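Local coordinates for probable molybdopterin-guanine dinucleotide biosynthesis protein A (Aquifex aeolicus, PDB 2E8B) that probably transfers a GMP moiety from GTP to molybdenum-bound molybdopterin, forming the guanine dinucleotide form of the molybdenum cofactor, at residues V42-V53 / L103-K112. Sequence-based numbering, arbitrary orientation.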
ATOM      1  N   VAL A  42      -3.112   9.256  10.612  1.00 16.66           N
ATOM      2  CA  VAL A  42      -3.176   7.860  10.208  1.00 15.50           C
ATOM      3  C   VAL A  42      -2.035   7.498   9.256  1.00 14.85           C
ATOM      4  O   VAL A  42      -1.310   6.534   9.499  1.00 14.24           O
ATOM      5  CB  VAL A  42      -4.530   7.536   9.537  1.00 14.92           C
ATOM      6  CG1 VAL A  42      -4.499   6.126   8.950  1.00 16.46           C
ATOM      7  CG2 VAL A  42      -5.658   7.651  10.558  1.00 16.86           C
ATOM      8  N   ILE A  43      -1.854   8.267   8.183  1.00 14.36           N
ATOM      9  CA  ILE A  43      -0.780   7.934   7.248  1.00 15.08           C
ATOM     10  C   ILE A  43       0.580   8.096   7.914  1.00 14.76           C
ATOM     11  O   ILE A  43       1.532   7.377   7.595  1.00 13.40           O
ATOM     12  CB  ILE A  43      -0.838   8.779   5.945  1.00 15.56           C
ATOM     13  CG1 ILE A  43       0.111   8.170   4.908  1.00 16.88           C
ATOM     14  CG2 ILE A  43      -0.448  10.224   6.219  1.00 15.90           C
ATOM     15  CD1 ILE A  43       0.008   8.789   3.524  1.00 17.67           C
ATOM     16  N   GLU A  44       0.675   9.039   8.845  1.00 15.60           N
ATOM     17  CA  GLU A  44       1.923   9.251   9.564  1.00 15.20           C
ATOM     18  C   GLU A  44       2.253   7.965  10.316  1.00 14.98           C
ATOM     19  O   GLU A  44       3.393   7.496  10.301  1.00 15.50           O
ATOM     20  CB  GLU A  44       1.768  10.408  10.555  1.00 16.22           C
ATOM     21  CG  GLU A  44       3.041  10.781  11.296  1.00 20.67           C
ATOM     22  CD  GLU A  44       2.828  11.937  12.262  1.00 21.82           C
ATOM     23  OE1 GLU A  44       2.062  11.776  13.232  1.00 27.51           O
ATOM     24  OE2 GLU A  44       3.423  13.010  12.045  1.00 26.71           O
ATOM     25  N   ARG A  45       1.247   7.387  10.964  1.00 14.40           N
ATOM     26  CA  ARG A  45       1.444   6.152  11.710  1.00 16.51           C
ATOM     27  C   ARG A  45       1.812   4.988  10.796  1.00 16.02           C
ATOM     28  O   ARG A  45       2.683   4.179  11.129  1.00 16.25           O
ATOM     29  CB  ARG A  45       0.190   5.798  12.508  1.00 17.03           C
ATOM     30  CG  ARG A  45      -0.153   6.793  13.610  1.00 25.67           C
ATOM     31  CD  ARG A  45      -0.960   6.129  14.720  1.00 27.23           C
ATOM     32  NE  ARG A  45      -2.296   5.722  14.291  1.00 31.72           N
ATOM     33  CZ  ARG A  45      -3.321   6.556  14.130  1.00 32.51           C
ATOM     34  NH1 ARG A  45      -3.172   7.855  14.364  1.00 31.81           N
ATOM     35  NH2 ARG A  45      -4.499   6.090  13.735  1.00 34.16           N
ATOM     36  N   VAL A  46       1.151   4.897   9.646  1.00 14.16           N
ATOM     37  CA  VAL A  46       1.432   3.819   8.705  1.00 14.20           C
ATOM     38  C   VAL A  46       2.871   3.928   8.220  1.00 14.05           C
ATOM     39  O   VAL A  46       3.568   2.924   8.082  1.00 13.51           O
ATOM     40  CB  VAL A  46       0.490   3.869   7.484  1.00 12.92           C
ATOM     41  CG1 VAL A  46       0.916   2.838   6.449  1.00 14.37           C
ATOM     42  CG2 VAL A  46      -0.941   3.602   7.924  1.00 16.36           C
ATOM     43  N   TYR A  47       3.306   5.158   7.964  1.00 13.88           N
ATOM     44  CA  TYR A  47       4.657   5.418   7.492  1.00 15.58           C
ATOM     45  C   TYR A  47       5.691   4.989   8.526  1.00 16.69           C
ATOM     46  O   TYR A  47       6.676   4.328   8.196  1.00 15.48           O
ATOM     47  CB  TYR A  47       4.819   6.909   7.180  1.00 17.20           C
ATOM     48  CG  TYR A  47       6.227   7.297   6.809  1.00 19.57           C
ATOM     49  CD1 TYR A  47       6.850   6.748   5.690  1.00 19.46           C
ATOM     50  CD2 TYR A  47       6.945   8.204   7.585  1.00 23.09           C
ATOM     51  CE1 TYR A  47       8.156   7.091   5.357  1.00 22.91           C
ATOM     52  CE2 TYR A  47       8.247   8.553   7.262  1.00 24.10           C
ATOM     53  CZ  TYR A  47       8.847   7.994   6.148  1.00 25.28           C
ATOM     54  OH  TYR A  47      10.133   8.349   5.816  1.00 26.32           O
ATOM     55  N   GLU A  48       5.459   5.360   9.780  1.00 17.58           N
ATOM     56  CA  GLU A  48       6.384   4.994  10.840  1.00 18.65           C
ATOM     57  C   GLU A  48       6.413   3.477  11.020  1.00 16.90           C
ATOM     58  O   GLU A  48       7.469   2.894  11.242  1.00 16.86           O
ATOM     59  CB  GLU A  48       5.988   5.696  12.139  1.00 22.08           C
ATOM     60  CG  GLU A  48       5.986   7.211  11.995  1.00 28.15           C
ATOM     61  CD  GLU A  48       5.852   7.938  13.317  1.00 32.11           C
ATOM     62  OE1 GLU A  48       4.851   7.709  14.029  1.00 35.45           O
ATOM     63  OE2 GLU A  48       6.751   8.743  13.642  1.00 34.62           O
ATOM     64  N   THR A  49       5.255   2.837  10.909  1.00 16.29           N
ATOM     65  CA  THR A  49       5.189   1.390  11.034  1.00 15.81           C
ATOM     66  C   THR A  49       6.035   0.755   9.929  1.00 14.81           C
ATOM     67  O   THR A  49       6.812  -0.166  10.175  1.00 15.81           O
ATOM     68  CB  THR A  49       3.740   0.888  10.911  1.00 17.12           C
ATOM     69  OG1 THR A  49       2.977   1.376  12.021  1.00 18.02           O
ATOM     70  CG2 THR A  49       3.699  -0.633  10.901  1.00 20.11           C
ATOM     71  N   ALA A  50       5.892   1.260   8.710  1.00 14.63           N
ATOM     72  CA  ALA A  50       6.649   0.736   7.582  1.00 15.53           C
ATOM     73  C   ALA A  50       8.152   0.899   7.816  1.00 16.26           C
ATOM     74  O   ALA A  50       8.933  -0.023   7.580  1.00 15.91           O
ATOM     75  CB  ALA A  50       6.239   1.455   6.306  1.00 15.18           C
ATOM     76  N   LYS A  51       8.557   2.075   8.285  1.00 16.83           N
ATOM     77  CA  LYS A  51       9.972   2.326   8.531  1.00 18.42           C
ATOM     78  C   LYS A  51      10.560   1.397   9.584  1.00 19.12           C
ATOM     79  O   LYS A  51      11.772   1.183   9.608  1.00 20.25           O
ATOM     80  CB  LYS A  51      10.201   3.782   8.947  1.00 20.20           C
ATOM     81  CG  LYS A  51      10.282   4.758   7.778  1.00 22.85           C
ATOM     82  CD  LYS A  51      11.709   4.952   7.237  1.00 28.53           C
ATOM     83  CE  LYS A  51      12.310   3.699   6.595  1.00 27.65           C
ATOM     84  NZ  LYS A  51      13.077   2.859   7.552  1.00 26.55           N
ATOM     85  N   SER A  52       9.717   0.844  10.452  1.00 17.99           N
ATOM     86  CA  SER A  52      10.212  -0.058  11.489  1.00 18.90           C
ATOM     87  C   SER A  52      10.507  -1.437  10.908  1.00 19.93           C
ATOM     88  O   SER A  52      11.171  -2.258  11.539  1.00 22.89           O
ATOM     89  CB  SER A  52       9.204  -0.184  12.642  1.00 17.12           C
ATOM     90  OG  SER A  52       8.059  -0.952  12.297  1.00 16.78           O
ATOM     91  N   VAL A  53      10.029  -1.671   9.693  1.00 19.03           N
ATOM     92  CA  VAL A  53      10.226  -2.950   9.018  1.00 18.35           C
ATOM     93  C   VAL A  53      11.136  -2.901   7.785  1.00 18.50           C
ATOM     94  O   VAL A  53      11.894  -3.843   7.533  1.00 19.72           O
ATOM     95  CB  VAL A  53       8.864  -3.551   8.584  1.00 17.16           C
ATOM     96  CG1 VAL A  53       9.079  -4.785   7.714  1.00 18.40           C
ATOM     97  CG2 VAL A  53       8.043  -3.908   9.812  1.00 18.96           C
ATOM     98  N   LEU A 103       1.504  -0.661   0.850  1.00 12.34           N
ATOM     99  CA  LEU A 103       0.709  -0.452   2.046  1.00 14.85           C
ATOM    100  C   LEU A 103      -0.148   0.799   1.903  1.00 13.96           C
ATOM    101  O   LEU A 103       0.375   1.892   1.700  1.00 15.45           O
ATOM    102  CB  LEU A 103       1.671  -0.317   3.235  1.00 17.50           C
ATOM    103  CG  LEU A 103       1.204  -0.333   4.686  1.00 20.21           C
ATOM    104  CD1 LEU A 103       0.457  -1.625   4.988  1.00 16.81           C
ATOM    105  CD2 LEU A 103       2.432  -0.213   5.592  1.00 18.51           C
ATOM    106  N   SER A 104      -1.464   0.635   1.995  1.00 13.06           N
ATOM    107  CA  SER A 104      -2.376   1.771   1.892  1.00 13.62           C
ATOM    108  C   SER A 104      -2.141   2.712   3.076  1.00 13.91           C
ATOM    109  O   SER A 104      -1.909   2.265   4.201  1.00 13.57           O
ATOM    110  CB  SER A 104      -3.825   1.278   1.894  1.00 16.33           C
ATOM    111  OG  SER A 104      -4.722   2.358   1.722  1.00 17.22           O
ATOM    112  N   GLY A 105      -2.200   4.015   2.822  1.00 14.20           N
ATOM    113  CA  GLY A 105      -1.978   4.974   3.891  1.00 15.79           C
ATOM    114  C   GLY A 105      -3.183   5.303   4.756  1.00 16.86           C
ATOM    115  O   GLY A 105      -3.117   6.224   5.572  1.00 17.00           O
ATOM    116  N   ASP A 106      -4.273   4.556   4.607  1.00 15.05           N
ATOM    117  CA  ASP A 106      -5.489   4.813   5.383  1.00 15.20           C
ATOM    118  C   ASP A 106      -5.863   3.710   6.378  1.00 15.90           C
ATOM    119  O   ASP A 106      -7.040   3.506   6.678  1.00 19.36           O
ATOM    120  CB  ASP A 106      -6.659   5.058   4.427  1.00 19.13           C
ATOM    121  CG  ASP A 106      -7.002   3.834   3.604  1.00 23.20           C
ATOM    122  OD1 ASP A 106      -6.279   2.821   3.720  1.00 22.08           O
ATOM    123  OD2 ASP A 106      -7.990   3.886   2.840  1.00 26.97           O
ATOM    124  N   LEU A 107      -4.862   3.013   6.903  1.00 13.71           N
ATOM    125  CA  LEU A 107      -5.086   1.928   7.859  1.00 14.37           C
ATOM    126  C   LEU A 107      -4.632   2.371   9.250  1.00 14.30           C
ATOM    127  O   LEU A 107      -3.483   2.168   9.639  1.00 15.92           O
ATOM    128  CB  LEU A 107      -4.322   0.690   7.396  1.00 17.09           C
ATOM    129  CG  LEU A 107      -4.808   0.226   6.016  1.00 17.60           C
ATOM    130  CD1 LEU A 107      -3.843  -0.791   5.425  1.00 17.55           C
ATOM    131  CD2 LEU A 107      -6.209  -0.361   6.137  1.00 21.07           C
ATOM    132  N   PRO A 108      -5.556   2.961  10.026  1.00 13.63           N
ATOM    133  CA  PRO A 108      -5.326   3.473  11.378  1.00 15.86           C
ATOM    134  C   PRO A 108      -4.846   2.502  12.447  1.00 16.35           C
ATOM    135  O   PRO A 108      -4.277   2.926  13.452  1.00 19.98           O
ATOM    136  CB  PRO A 108      -6.669   4.105  11.732  1.00 14.82           C
ATOM    137  CG  PRO A 108      -7.641   3.198  11.057  1.00 16.51           C
ATOM    138  CD  PRO A 108      -6.995   2.975   9.700  1.00 14.01           C
ATOM    139  N   LEU A 109      -5.066   1.208  12.238  1.00 14.21           N
ATOM    140  CA  LEU A 109      -4.664   0.216  13.228  1.00 14.93           C
ATOM    141  C   LEU A 109      -3.542  -0.727  12.792  1.00 15.41           C
ATOM    142  O   LEU A 109      -3.240  -1.699  13.489  1.00 14.52           O
ATOM    143  CB  LEU A 109      -5.888  -0.597  13.651  1.00 14.80           C
ATOM    144  CG  LEU A 109      -6.954   0.250  14.351  1.00 17.21           C
ATOM    145  CD1 LEU A 109      -8.223  -0.561  14.536  1.00 21.30           C
ATOM    146  CD2 LEU A 109      -6.419   0.733  15.691  1.00 21.66           C
ATOM    147  N   MET A 110      -2.912  -0.437  11.660  1.00 16.08           N
ATOM    148  CA  MET A 110      -1.831  -1.288  11.168  1.00 15.54           C
ATOM    149  C   MET A 110      -0.715  -1.457  12.194  1.00 16.42           C
ATOM    150  O   MET A 110      -0.355  -0.523  12.915  1.00 16.17           O
ATOM    151  CB  MET A 110      -1.255  -0.725   9.858  1.00 16.00           C
ATOM    152  CG  MET A 110      -0.151  -1.571   9.210  1.00 13.59           C
ATOM    153  SD  MET A 110      -0.593  -3.311   8.831  1.00  8.77           S
ATOM    154  CE  MET A 110      -2.046  -3.086   7.797  1.00 15.51           C
ATOM    155  N   LYS A 111      -0.196  -2.675  12.269  1.00 16.48           N
ATOM    156  CA  LYS A 111       0.890  -3.011  13.179  1.00 18.63           C
ATOM    157  C   LYS A 111       1.958  -3.733  12.382  1.00 17.59           C
ATOM    158  O   LYS A 111       1.664  -4.407  11.400  1.00 15.98           O
ATOM    159  CB  LYS A 111       0.405  -3.923  14.306  1.00 22.56           C
ATOM    160  CG  LYS A 111      -0.274  -3.199  15.448  1.00 28.65           C
ATOM    161  CD  LYS A 111      -0.288  -4.064  16.700  1.00 33.35           C
ATOM    162  CE  LYS A 111      -0.723  -3.252  17.915  1.00 35.77           C
ATOM    163  NZ  LYS A 111      -0.602  -4.021  19.187  1.00 36.88           N
ATOM    164  N   LYS A 112       3.202  -3.593  12.813  1.00 15.18           N
ATOM    165  CA  LYS A 112       4.305  -4.226  12.119  1.00 14.88           C
ATOM    166  C   LYS A 112       4.137  -5.738  12.007  1.00 14.61           C
ATOM    167  O   LYS A 112       4.513  -6.324  10.995  1.00 15.40           O
ATOM    168  CB  LYS A 112       5.614  -3.902  12.834  1.00 17.51           C
ATOM    169  CG  LYS A 112       5.704  -4.466  14.242  1.00 22.24           C
ATOM    170  CD  LYS A 112       6.969  -4.001  14.945  1.00 24.71           C
ATOM    171  CE  LYS A 112       8.207  -4.397  14.168  1.00 25.42           C
ATOM    172  NZ  LYS A 112       9.459  -4.052  14.904  1.00 30.79           N
TER
HETATM  173  O   HOH W   1       0.418   1.793  11.344  1.00 25.08           O
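Thr49 OG1 is gripped from two directions: a water hydrogen-bonds both to it and to Met110 O, 2.9 Å from the water, bridging helix and loop, while the hydroxyl itself donates to Arg45 O one turn back. That carbonyl also accepts Thr49 N, the two donors arriving from opposite faces of its plane. In this Rossmann-like MobA nucleotidyltransferase domain, helix 32-51 packs over the loop that leaves strand 99-104, including the Leu107-Met110 type I turn. Arg45, its chain bent at chi3 (-67°), brings NH2 to a lone pair of Pro108 O at 3.2 Å in a nearly straight bond (163°), with the oxygen at the guanidinium edge. A leucine here would probably leave Pro108 O without this N-H partner and the turn less firmly tied to the helix. Val42 CG1 rests 3.5 Å from Pro108 N, and its CG2 lies alongside the proline CB. Val46 splits its branches: CG1 meets Leu103 CD2 tip to tip at 3.5 Å, whereas CG2 faces Leu107 O. Gly105 lets the backbone pass close under the helix, since a CB would collide with Ile43 CD1; next comes Asp106, predicted to bind GTP and magnesium. The methyl of Thr49, CG2, is turned opposite the backbone N and lies 3.6 Å from Lys112 N, at the start of helix 112-120.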